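PDB 2OO3: protein involved in catabolism of external DNA from Legionella pneumophila subsp. pneumophila, which probably methylates the N6 atom of adenine 2030 in 23S ribosomal RNA, using S-adenosyl-L-methionine as methyl donor. Local coordinates for residues S85-I90 with S94-Y99; D16-I21 with E258-Y263; Y29-D34 with S112-Y117; L40-G45 with S148-L153. All blocks are in the same frame, centred on the assembly; numbering follows the deposited sequence.

In the fold
The four contacts join parts of a Rossmann-like methyltransferase whose central sheet runs 139-142, 115-119, 38-41, 161-165 and on through 193-200. Contacts 3 and 4 reach neighbouring strands of this sheet, 115-119 and 38-41; their centres lie about 17 Å apart, and Tyr117 O and Glu41 N, 3.0 Å from each other, probably form a backbone hydrogen bond. Contacts 2 and 3 both use helix 14-30. Contact 1 belongs to the region inserted between strands 38-41 and 115-119 and meets contact 2 through Tyr99 OH, 2.7 Å from His20 ND1. His20 and His43, in contacts 2 and 4, are predicted to bind S-adenosyl-L-methionine, whereas contact 3 lies away from the predicted sites.

Contact 1 (S85-I90 with S94-Y99)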
# COMPACT_ATOMS: atom_id res chain seq x y z
N SER A 85 11.05 11.09 -3.27
CA SER A 85 12.07 10.96 -4.32
C SER A 85 11.47 10.26 -5.54
O SER A 85 11.79 10.62 -6.66
CB SER A 85 13.32 10.21 -3.86
OG SER A 85 13.03 8.85 -3.73
N VAL A 86 10.59 9.28 -5.32
CA VAL A 86 9.95 8.60 -6.46
C VAL A 86 8.99 9.53 -7.24
O VAL A 86 8.93 9.50 -8.49
CB VAL A 86 9.23 7.29 -6.01
CG1 VAL A 86 8.48 6.64 -7.17
CG2 VAL A 86 10.22 6.32 -5.43
N ILE A 87 8.23 10.34 -6.51
CA ILE A 87 7.32 11.29 -7.12
C ILE A 87 8.13 12.36 -7.90
O ILE A 87 7.73 12.79 -9.00
CB ILE A 87 6.42 11.94 -6.06
CG1 ILE A 87 5.49 10.86 -5.47
CG2 ILE A 87 5.52 13.06 -6.65
CD1 ILE A 87 5.10 11.19 -4.16
N LYS A 88 9.25 12.76 -7.33
CA LYS A 88 10.18 13.67 -8.02
C LYS A 88 10.65 13.04 -9.33
O LYS A 88 10.66 13.70 -10.37
CB LYS A 88 11.38 13.98 -7.11
CG LYS A 88 12.25 15.14 -7.61
CD LYS A 88 13.27 15.59 -6.50
CE LYS A 88 12.60 16.27 -5.30
NZ LYS A 88 13.62 16.59 -4.20
N GLN A 89 11.03 11.76 -9.27
CA GLN A 89 11.64 11.06 -10.41
C GLN A 89 10.70 10.95 -11.57
O GLN A 89 11.09 11.18 -12.71
CB GLN A 89 12.00 9.63 -10.02
CG GLN A 89 12.76 8.88 -11.12
CD GLN A 89 12.63 7.41 -10.96
OE1 GLN A 89 11.64 6.84 -11.36
NE2 GLN A 89 13.62 6.80 -10.33
N ILE A 90 9.45 10.55 -11.29
CA ILE A 90 8.49 10.31 -12.37
C ILE A 90 8.08 11.62 -13.10
O ILE A 90 7.71 11.61 -14.29
CB ILE A 90 7.24 9.48 -11.86
CG1 ILE A 90 6.43 8.86 -13.02
CG2 ILE A 90 6.35 10.31 -10.99
CD1 ILE A 90 5.42 7.78 -12.52
N SER A 94 8.68 20.42 -11.30
CA SER A 94 8.12 20.56 -9.94
C SER A 94 6.61 20.59 -9.94
O SER A 94 5.99 20.59 -8.89
CB SER A 94 8.66 21.82 -9.26
OG SER A 94 8.31 22.94 -10.04
N THR A 95 6.02 20.64 -11.14
CA THR A 95 4.57 20.55 -11.29
C THR A 95 4.14 19.08 -11.39
O THR A 95 4.69 18.31 -12.18
CB THR A 95 4.04 21.35 -12.52
OG1 THR A 95 4.89 22.48 -12.77
CG2 THR A 95 2.64 21.84 -12.23
N LEU A 96 3.16 18.70 -10.58
CA LEU A 96 2.71 17.33 -10.53
C LEU A 96 1.89 16.98 -11.77
O LEU A 96 0.77 17.47 -11.95
CB LEU A 96 1.88 17.16 -9.27
CG LEU A 96 2.05 15.95 -8.38
CD1 LEU A 96 3.52 15.65 -8.04
CD2 LEU A 96 1.23 16.19 -7.10
N SER A 97 2.45 16.13 -12.63
CA SER A 97 1.78 15.72 -13.84
C SER A 97 1.40 14.25 -13.76
O SER A 97 0.37 13.87 -14.31
CB SER A 97 2.68 15.90 -15.07
OG SER A 97 2.92 17.28 -15.33
N TYR A 98 2.26 13.48 -13.08
CA TYR A 98 2.11 12.03 -12.92
C TYR A 98 2.17 11.64 -11.45
O TYR A 98 2.96 12.21 -10.67
CB TYR A 98 3.19 11.27 -13.71
CG TYR A 98 2.70 10.87 -15.09
CD1 TYR A 98 2.30 9.56 -15.36
CD2 TYR A 98 2.56 11.83 -16.10
CE1 TYR A 98 1.80 9.21 -16.66
CE2 TYR A 98 2.07 11.49 -17.39
CZ TYR A 98 1.70 10.20 -17.64
OH TYR A 98 1.20 9.87 -18.90
N TYR A 99 1.34 10.68 -11.08
CA TYR A 99 1.50 10.02 -9.79
C TYR A 99 1.85 8.53 -10.00
O TYR A 99 1.19 7.85 -10.80
CB TYR A 99 0.19 10.17 -8.95
CG TYR A 99 0.33 9.63 -7.54
CD1 TYR A 99 1.02 10.36 -6.58
CD2 TYR A 99 -0.18 8.38 -7.20
CE1 TYR A 99 1.15 9.87 -5.29
CE2 TYR A 99 -0.01 7.86 -5.91
CZ TYR A 99 0.65 8.64 -4.96
OH TYR A 99 0.86 8.15 -3.72
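Ile87 and Leu96 approach each other on a slant, methyl against methyl, with CG2 of Ile87 3.6 Å from CD1 of Leu96. The other arm of Ile87 serves a different partner: its CD1 lies obliquely to the Tyr99 ring, 4.3 Å from CE1. One turn further along the helix, Ile90 stands at roughly a right angle to Tyr98 and packs against the root of that side chain, CG1 to CB 4.1 Å, while the phenol itself leads away. With CG1 anti to the backbone N (chi1 -164°), Ile90 turns its CG2 branch to the backbone at Tyr98, where it comes 3.9 Å from the carbonyl O. Helix 81-90 is followed here by a short loop, through which the chain turns into strand 98-100, and that strand pairs antiparallel with strand 48-50. Asn91, just past the helix, ties the turn together, its ND2 bonding to the carbonyl O atoms of both Ile87 and Tyr98. Although the CB of Tyr99 points away from the helix, its ring swings back, and its OH is hydrogen-bonded to ND1 of His20, predicted to bind S-adenosyl-L-methionine, and to the hydroxyl of Tyr83.

Contact 2 (D16-I21 with E258-Y263); sequences DVIKHI and ETLTTY
Leu260 reaches Val17 and Ile18 with its CG anti to its own carbonyl carbon (chi1 -66°), a setting that carries both methyls to the opposing helix. Ile18 answers with CG1 anti to the backbone N (chi1 -180°) and a bend at chi2 of 60°, which brings CD1 round to the leucine. The motif is a nearly antiparallel helix pair within the Rossmann-like methyltransferase fold, joining the N-terminal helix 14-30 to helix 249-263 from the far end of the chain. The short axes remain 11.6 Å apart at their closest, so the side chains alone span the gap, and Leu260 is the single residue of 258-263 that touches 16-21. Its two methyls divide the work: CD2 slants past Val17, 3.8 Å from CG1, while CD1 touches both Ile18 and Ile21, 3.9 Å from CD1 of the former and 4.3 Å from CD1 of the latter. All four residues are buried, and Val69 of helix 66-71 also packs on Leu260. The polar side of helix 14-30 faces elsewhere. There Lys19 makes salt bridges to Asp16 and to Asp166, the predicted proton acceptor, and a cation-pi contact with Trp197. Within 258-263 itself, Thr259 O accepts two bonds, from Thr262 N and from Thr262 OG1, the hydroxyl lying in the carbonyl plane at 2.6 Å.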
# COMPACT_ATOMS: atom_id res chain seq x y z
N ASP A 16 -4.11 6.80 -1.13
CA ASP A 16 -2.85 6.53 -1.84
C ASP A 16 -1.65 7.03 -1.06
O ASP A 16 -0.64 6.37 -0.96
CB ASP A 16 -2.85 7.18 -3.22
CG ASP A 16 -3.41 6.23 -4.31
OD1 ASP A 16 -3.80 5.08 -3.98
OD2 ASP A 16 -3.44 6.66 -5.50
N VAL A 17 -1.76 8.23 -0.50
CA VAL A 17 -0.61 8.80 0.20
C VAL A 17 -0.19 7.91 1.37
O VAL A 17 0.99 7.48 1.46
CB VAL A 17 -0.88 10.25 0.68
CG1 VAL A 17 0.29 10.74 1.58
CG2 VAL A 17 -1.06 11.17 -0.52
N ILE A 18 -1.14 7.59 2.26
CA ILE A 18 -0.76 6.76 3.40
C ILE A 18 -0.36 5.33 2.99
O ILE A 18 0.61 4.75 3.52
CB ILE A 18 -1.79 6.76 4.56
CG1 ILE A 18 -1.29 5.86 5.72
CG2 ILE A 18 -3.15 6.25 4.10
CD1 ILE A 18 0.09 6.29 6.36
N LYS A 19 -1.06 4.76 2.03
CA LYS A 19 -0.71 3.42 1.56
C LYS A 19 0.70 3.37 0.94
O LYS A 19 1.49 2.43 1.20
CB LYS A 19 -1.83 2.91 0.62
CG LYS A 19 -1.42 2.23 -0.62
CD LYS A 19 -2.61 1.87 -1.56
CE LYS A 19 -3.79 2.84 -1.48
NZ LYS A 19 -4.83 2.50 -2.50
N HIS A 20 1.03 4.36 0.13
CA HIS A 20 2.32 4.34 -0.56
C HIS A 20 3.50 4.70 0.34
O HIS A 20 4.57 4.13 0.19
CB HIS A 20 2.28 5.21 -1.81
CG HIS A 20 1.40 4.65 -2.90
ND1 HIS A 20 0.75 5.44 -3.81
CD2 HIS A 20 1.09 3.36 -3.23
CE1 HIS A 20 0.08 4.68 -4.67
NE2 HIS A 20 0.26 3.42 -4.33
N ILE A 21 3.31 5.60 1.29
CA ILE A 21 4.38 5.88 2.24
C ILE A 21 4.62 4.62 3.06
O ILE A 21 5.80 4.27 3.30
CB ILE A 21 4.03 7.06 3.20
CG1 ILE A 21 3.85 8.33 2.36
CG2 ILE A 21 5.13 7.23 4.27
CD1 ILE A 21 3.28 9.54 3.15
N GLU A 258 0.96 11.28 12.22
CA GLU A 258 0.85 12.61 12.85
C GLU A 258 1.08 13.70 11.83
O GLU A 258 0.33 14.68 11.79
CB GLU A 258 1.89 12.83 13.94
CG GLU A 258 1.84 11.92 15.13
CD GLU A 258 2.83 12.42 16.19
OE1 GLU A 258 3.12 11.67 17.15
OE2 GLU A 258 3.31 13.58 16.04
N THR A 259 2.15 13.57 11.02
CA THR A 259 2.41 14.54 9.96
C THR A 259 1.24 14.69 8.98
O THR A 259 0.83 15.81 8.64
CB THR A 259 3.73 14.23 9.19
OG1 THR A 259 4.79 14.14 10.13
CG2 THR A 259 4.06 15.30 8.22
N LEU A 260 0.70 13.57 8.51
CA LEU A 260 -0.42 13.61 7.55
C LEU A 260 -1.69 14.33 8.08
O LEU A 260 -2.41 15.02 7.34
CB LEU A 260 -0.74 12.19 7.05
CG LEU A 260 0.39 11.57 6.22
CD1 LEU A 260 -0.05 10.19 5.76
CD2 LEU A 260 0.73 12.48 4.98
N THR A 261 -1.98 14.16 9.37
CA THR A 261 -3.15 14.81 9.95
C THR A 261 -2.95 16.33 9.98
O THR A 261 -3.92 17.05 10.14
CB THR A 261 -3.49 14.33 11.36
OG1 THR A 261 -2.42 14.65 12.26
CG2 THR A 261 -3.75 12.83 11.40
N THR A 262 -1.71 16.82 9.83
CA THR A 262 -1.51 18.27 9.71
C THR A 262 -1.83 18.78 8.29
O THR A 262 -2.02 19.96 8.10
CB THR A 262 -0.09 18.74 10.12
OG1 THR A 262 0.88 18.35 9.14
CG2 THR A 262 0.31 18.18 11.50
N TYR A 263 -1.87 17.88 7.30
CA TYR A 263 -2.21 18.24 5.92
C TYR A 263 -3.66 17.92 5.56
O TYR A 263 -4.29 18.64 4.81
CB TYR A 263 -1.25 17.56 4.91
CG TYR A 263 0.18 18.04 5.03
CD1 TYR A 263 0.59 19.23 4.42
CD2 TYR A 263 1.12 17.32 5.76
CE1 TYR A 263 1.89 19.69 4.54
CE2 TYR A 263 2.44 17.77 5.90
CZ TYR A 263 2.82 18.94 5.29
OH TYR A 263 4.13 19.39 5.40

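Contact 3 (Y29-D34 with S112-Y117)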
# COMPACT_ATOMS: atom_id res chain seq x y z
N TYR A 29 12.80 -1.21 4.90
CA TYR A 29 13.24 -2.12 5.97
C TYR A 29 13.74 -3.43 5.42
O TYR A 29 14.82 -3.92 5.80
CB TYR A 29 12.10 -2.46 6.92
CG TYR A 29 12.52 -3.44 8.01
CD1 TYR A 29 13.24 -3.01 9.12
CD2 TYR A 29 12.18 -4.81 7.93
CE1 TYR A 29 13.61 -3.89 10.14
CE2 TYR A 29 12.54 -5.71 8.94
CZ TYR A 29 13.24 -5.24 10.05
OH TYR A 29 13.62 -6.10 11.08
N LEU A 30 12.93 -4.02 4.54
CA LEU A 30 13.21 -5.38 4.08
C LEU A 30 14.46 -5.48 3.24
O LEU A 30 15.13 -6.52 3.26
CB LEU A 30 12.01 -5.97 3.34
CG LEU A 30 10.82 -6.38 4.21
CD1 LEU A 30 9.71 -6.87 3.29
CD2 LEU A 30 11.21 -7.45 5.16
N THR A 31 14.75 -4.43 2.48
CA THR A 31 15.95 -4.42 1.65
C THR A 31 17.24 -4.26 2.51
O THR A 31 18.36 -4.24 1.96
CB THR A 31 15.88 -3.33 0.55
OG1 THR A 31 15.61 -2.06 1.17
CG2 THR A 31 14.75 -3.66 -0.49
N HIS A 32 17.11 -4.18 3.83
CA HIS A 32 18.32 -4.21 4.67
C HIS A 32 19.03 -5.55 4.61
O HIS A 32 20.25 -5.61 4.76
CB HIS A 32 18.04 -3.91 6.12
CG HIS A 32 17.95 -2.46 6.40
ND1 HIS A 32 19.07 -1.67 6.56
CD2 HIS A 32 16.88 -1.64 6.53
CE1 HIS A 32 18.69 -0.42 6.79
NE2 HIS A 32 17.37 -0.38 6.78
N LYS A 33 18.26 -6.61 4.40
CA LYS A 33 18.81 -7.94 4.29
C LYS A 33 19.24 -8.21 2.87
O LYS A 33 18.43 -8.09 1.94
CB LYS A 33 17.79 -9.01 4.69
CG LYS A 33 18.44 -10.39 4.87
CD LYS A 33 17.54 -11.34 5.63
CE LYS A 33 18.35 -12.46 6.24
NZ LYS A 33 18.61 -13.48 5.22
N ASP A 34 20.50 -8.62 2.73
CA ASP A 34 21.10 -8.96 1.45
C ASP A 34 20.80 -10.42 1.08
O ASP A 34 21.71 -11.26 0.89
CB ASP A 34 22.62 -8.71 1.47
CG ASP A 34 23.23 -8.74 0.09
OD1 ASP A 34 22.50 -8.43 -0.88
OD2 ASP A 34 24.42 -9.07 -0.04
N SER A 112 18.22 -5.66 -7.91
CA SER A 112 18.31 -6.59 -9.02
C SER A 112 18.13 -8.03 -8.59
O SER A 112 17.65 -8.84 -9.39
CB SER A 112 19.65 -6.44 -9.76
OG SER A 112 20.73 -6.52 -8.84
N GLN A 113 18.50 -8.36 -7.34
CA GLN A 113 18.35 -9.77 -6.89
C GLN A 113 16.91 -10.16 -6.53
O GLN A 113 16.61 -11.33 -6.31
CB GLN A 113 19.26 -10.06 -5.67
CG GLN A 113 18.77 -9.30 -4.43
CD GLN A 113 19.72 -9.40 -3.28
OE1 GLN A 113 19.84 -10.47 -2.67
NE2 GLN A 113 20.40 -8.28 -2.95
N ASP A 114 16.02 -9.19 -6.42
CA ASP A 114 14.68 -9.46 -5.89
C ASP A 114 13.81 -9.93 -7.02
O ASP A 114 14.22 -9.90 -8.19
CB ASP A 114 14.10 -8.20 -5.21
CG ASP A 114 14.95 -7.74 -4.03
OD1 ASP A 114 15.43 -8.62 -3.26
OD2 ASP A 114 15.16 -6.50 -3.85
N ARG A 115 12.59 -10.36 -6.72
CA ARG A 115 11.68 -10.76 -7.80
C ARG A 115 10.33 -10.15 -7.56
O ARG A 115 9.73 -10.37 -6.49
CB ARG A 115 11.53 -12.28 -7.86
CG ARG A 115 10.61 -12.76 -8.94
CD ARG A 115 10.79 -14.26 -9.20
NE ARG A 115 10.54 -15.04 -8.00
CZ ARG A 115 9.42 -15.72 -7.74
NH1 ARG A 115 8.41 -15.74 -8.62
NH2 ARG A 115 9.31 -16.39 -6.60
N LEU A 116 9.86 -9.37 -8.55
CA LEU A 116 8.56 -8.70 -8.45
C LEU A 116 7.55 -9.46 -9.28
O LEU A 116 7.80 -9.78 -10.44
CB LEU A 116 8.61 -7.24 -8.95
CG LEU A 116 9.46 -6.20 -8.18
CD1 LEU A 116 10.95 -6.39 -8.43
CD2 LEU A 116 9.01 -4.78 -8.54
N TYR A 117 6.40 -9.70 -8.70
CA TYR A 117 5.35 -10.36 -9.39
C TYR A 117 4.08 -9.50 -9.26
O TYR A 117 3.53 -9.32 -8.16
CB TYR A 117 5.16 -11.72 -8.75
CG TYR A 117 4.35 -12.67 -9.56
CD1 TYR A 117 4.96 -13.79 -10.17
CD2 TYR A 117 2.97 -12.50 -9.70
CE1 TYR A 117 4.20 -14.69 -10.89
CE2 TYR A 117 2.22 -13.40 -10.42
CZ TYR A 117 2.84 -14.49 -11.01
OH TYR A 117 2.10 -15.38 -11.69
O HOH W 1 22.09 -11.99 -2.42
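Asp34 and Gln113 meet through one direct hydrogen bond, from Gln113 NE2 to Asp34 OD1, 3.0 Å long and almost straight at 170°. The acceptor lies close to the plane of the amide, and the donor comes in nearly along the C-O axis of the carboxylate; the two flat groups are nonetheless turned 83° against each other. Asp34 manages this although its CB points away from the other segment, because CG is anti to the backbone N (chi1 -167°) and the carboxylate comes back to the glutamine. A water extends the polar contact: it donates to Gln113 OE1 at 2.7 Å and, weakly, to the carbonyl O of Asp34, so both ends of the amide are engaged. In the Rossmann-like fold, Asp34 comes just after a type I turn, Leu30 to Lys33, that closes helix 14-30, and it faces the lead-in to strand 115-119. Van der Waals contact is slight: the CG2 methyl of Thr31 stands 4.4 Å from Asp114 OD2. Asp114 has stronger partners: OD2 forms a salt bridge with Arg111 NE, and OD1 accepts from the backbone N of Leu37. Arg111 NH1 also bonds the carbonyl O of Lys33, a further polar tie, from just ahead of 112-117.

Contact 4 (L40-G45 with S148-L153); sequences LETHSG and SKLNAL
Leu40 and Leu150 slant across each other with their CD2 methyls 3.6 Å apart. The second methyl of Leu40 goes to Leu153, which meets it at about a right angle, CD1 to CD1 at 3.9 Å; one strand leucine thus spans two helix leucines. Thr42 supplies the remaining first-shell contact, laying CG2 3.9 Å from CD2 of Leu150. Thr42 CG2 is anti to the carbonyl carbon, which leaves OG1 between the backbone N and the carbonyl carbon (chi1 47°) and hydrogen-bonded to His43 ND1 at 3.0 Å. These contacts seat helix 146-153 against strand 38-41 in the Rossmann-like fold, where the end of the strand runs into the loop that holds His43, predicted to bind S-adenosyl-L-methionine. Around this shell, Ile163 of strand 161-165 packs on both Leu40 and Leu150, and Tyr117 of strand 115-119 on Leu40 and Leu153, while backbone bonds to those two strands position Leu40 and Glu41. Beyond Thr42, the loop is held by Gly45 N, which donates to OE1 of Glu120, also predicted to bind S-adenosyl-L-methionine. The amino group of Lys149 leads away from 40-45 and pairs with a sulfate ion, probably from the crystallisation liquor.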
# COMPACT_ATOMS: atom_id res chain seq x y z
N LEU A 40 5.14 -9.47 -4.08
CA LEU A 40 3.89 -9.83 -4.76
C LEU A 40 2.80 -8.77 -4.58
O LEU A 40 2.44 -8.43 -3.43
CB LEU A 40 3.39 -11.21 -4.25
CG LEU A 40 1.98 -11.65 -4.66
CD1 LEU A 40 1.93 -11.84 -6.18
CD2 LEU A 40 1.68 -12.94 -3.96
N GLU A 41 2.28 -8.24 -5.70
CA GLU A 41 1.10 -7.40 -5.66
C GLU A 41 -0.08 -8.11 -6.24
O GLU A 41 -0.02 -8.61 -7.37
CB GLU A 41 1.29 -6.08 -6.40
CG GLU A 41 2.10 -5.05 -5.67
CD GLU A 41 2.22 -3.76 -6.48
OE1 GLU A 41 3.20 -3.00 -6.32
OE2 GLU A 41 1.32 -3.53 -7.29
N THR A 42 -1.18 -8.13 -5.50
CA THR A 42 -2.41 -8.81 -5.94
C THR A 42 -3.26 -7.91 -6.88
O THR A 42 -4.01 -8.40 -7.71
CB THR A 42 -3.28 -9.21 -4.69
OG1 THR A 42 -3.37 -8.07 -3.81
CG2 THR A 42 -2.64 -10.35 -3.87
N HIS A 43 -3.16 -6.59 -6.74
CA HIS A 43 -3.99 -5.66 -7.52
C HIS A 43 -3.06 -4.51 -7.99
O HIS A 43 -3.06 -3.42 -7.37
CB HIS A 43 -5.11 -5.03 -6.67
CG HIS A 43 -6.09 -6.00 -6.07
ND1 HIS A 43 -5.81 -6.75 -4.96
CD2 HIS A 43 -7.38 -6.27 -6.40
CE1 HIS A 43 -6.87 -7.48 -4.63
NE2 HIS A 43 -7.84 -7.21 -5.50
N SER A 44 -2.28 -4.73 -9.04
CA SER A 44 -1.26 -3.75 -9.43
C SER A 44 -1.74 -2.49 -10.16
O SER A 44 -1.02 -1.49 -10.19
CB SER A 44 -0.17 -4.43 -10.26
OG SER A 44 0.35 -5.52 -9.54
N GLY A 45 -2.91 -2.55 -10.78
CA GLY A 45 -3.43 -1.44 -11.57
C GLY A 45 -2.55 -1.14 -12.79
O GLY A 45 -1.86 -2.01 -13.29
N SER A 148 -6.45 -14.97 -6.16
CA SER A 148 -6.35 -16.40 -6.44
C SER A 148 -4.89 -16.85 -6.53
O SER A 148 -4.58 -17.96 -6.14
CB SER A 148 -7.16 -16.77 -7.71
OG SER A 148 -6.45 -16.47 -8.91
N LYS A 149 -3.99 -15.97 -6.96
CA LYS A 149 -2.56 -16.30 -7.07
C LYS A 149 -1.81 -16.50 -5.76
O LYS A 149 -0.78 -17.19 -5.74
CB LYS A 149 -1.80 -15.26 -7.89
CG LYS A 149 -1.82 -15.49 -9.37
CD LYS A 149 -1.09 -16.76 -9.73
CE LYS A 149 -1.15 -17.03 -11.22
NZ LYS A 149 -0.57 -18.38 -11.49
N LEU A 150 -2.30 -15.88 -4.68
CA LEU A 150 -1.71 -16.07 -3.37
C LEU A 150 -1.43 -17.56 -3.08
O LEU A 150 -0.33 -17.94 -2.66
CB LEU A 150 -2.61 -15.47 -2.29
CG LEU A 150 -2.66 -13.95 -2.19
CD1 LEU A 150 -3.61 -13.51 -1.10
CD2 LEU A 150 -1.25 -13.39 -1.91
N ASN A 151 -2.42 -18.41 -3.35
CA ASN A 151 -2.32 -19.82 -3.08
C ASN A 151 -1.20 -20.52 -3.86
O ASN A 151 -0.52 -21.38 -3.32
CB ASN A 151 -3.70 -20.46 -3.34
CG ASN A 151 -3.75 -21.96 -3.02
OD1 ASN A 151 -4.26 -22.75 -3.85
ND2 ASN A 151 -3.26 -22.36 -1.83
N ALA A 152 -0.99 -20.11 -5.11
CA ALA A 152 -0.04 -20.78 -6.01
C ALA A 152 1.42 -20.38 -5.80
O ALA A 152 2.34 -21.18 -6.11
CB ALA A 152 -0.43 -20.53 -7.46
N LEU A 153 1.64 -19.16 -5.31
CA LEU A 153 2.96 -18.52 -5.34
C LEU A 153 3.67 -18.52 -4.00
O LEU A 153 4.82 -18.11 -3.93
CB LEU A 153 2.87 -17.07 -5.84
CG LEU A 153 2.32 -16.89 -7.26
CD1 LEU A 153 2.21 -15.44 -7.58
CD2 LEU A 153 3.20 -17.59 -8.28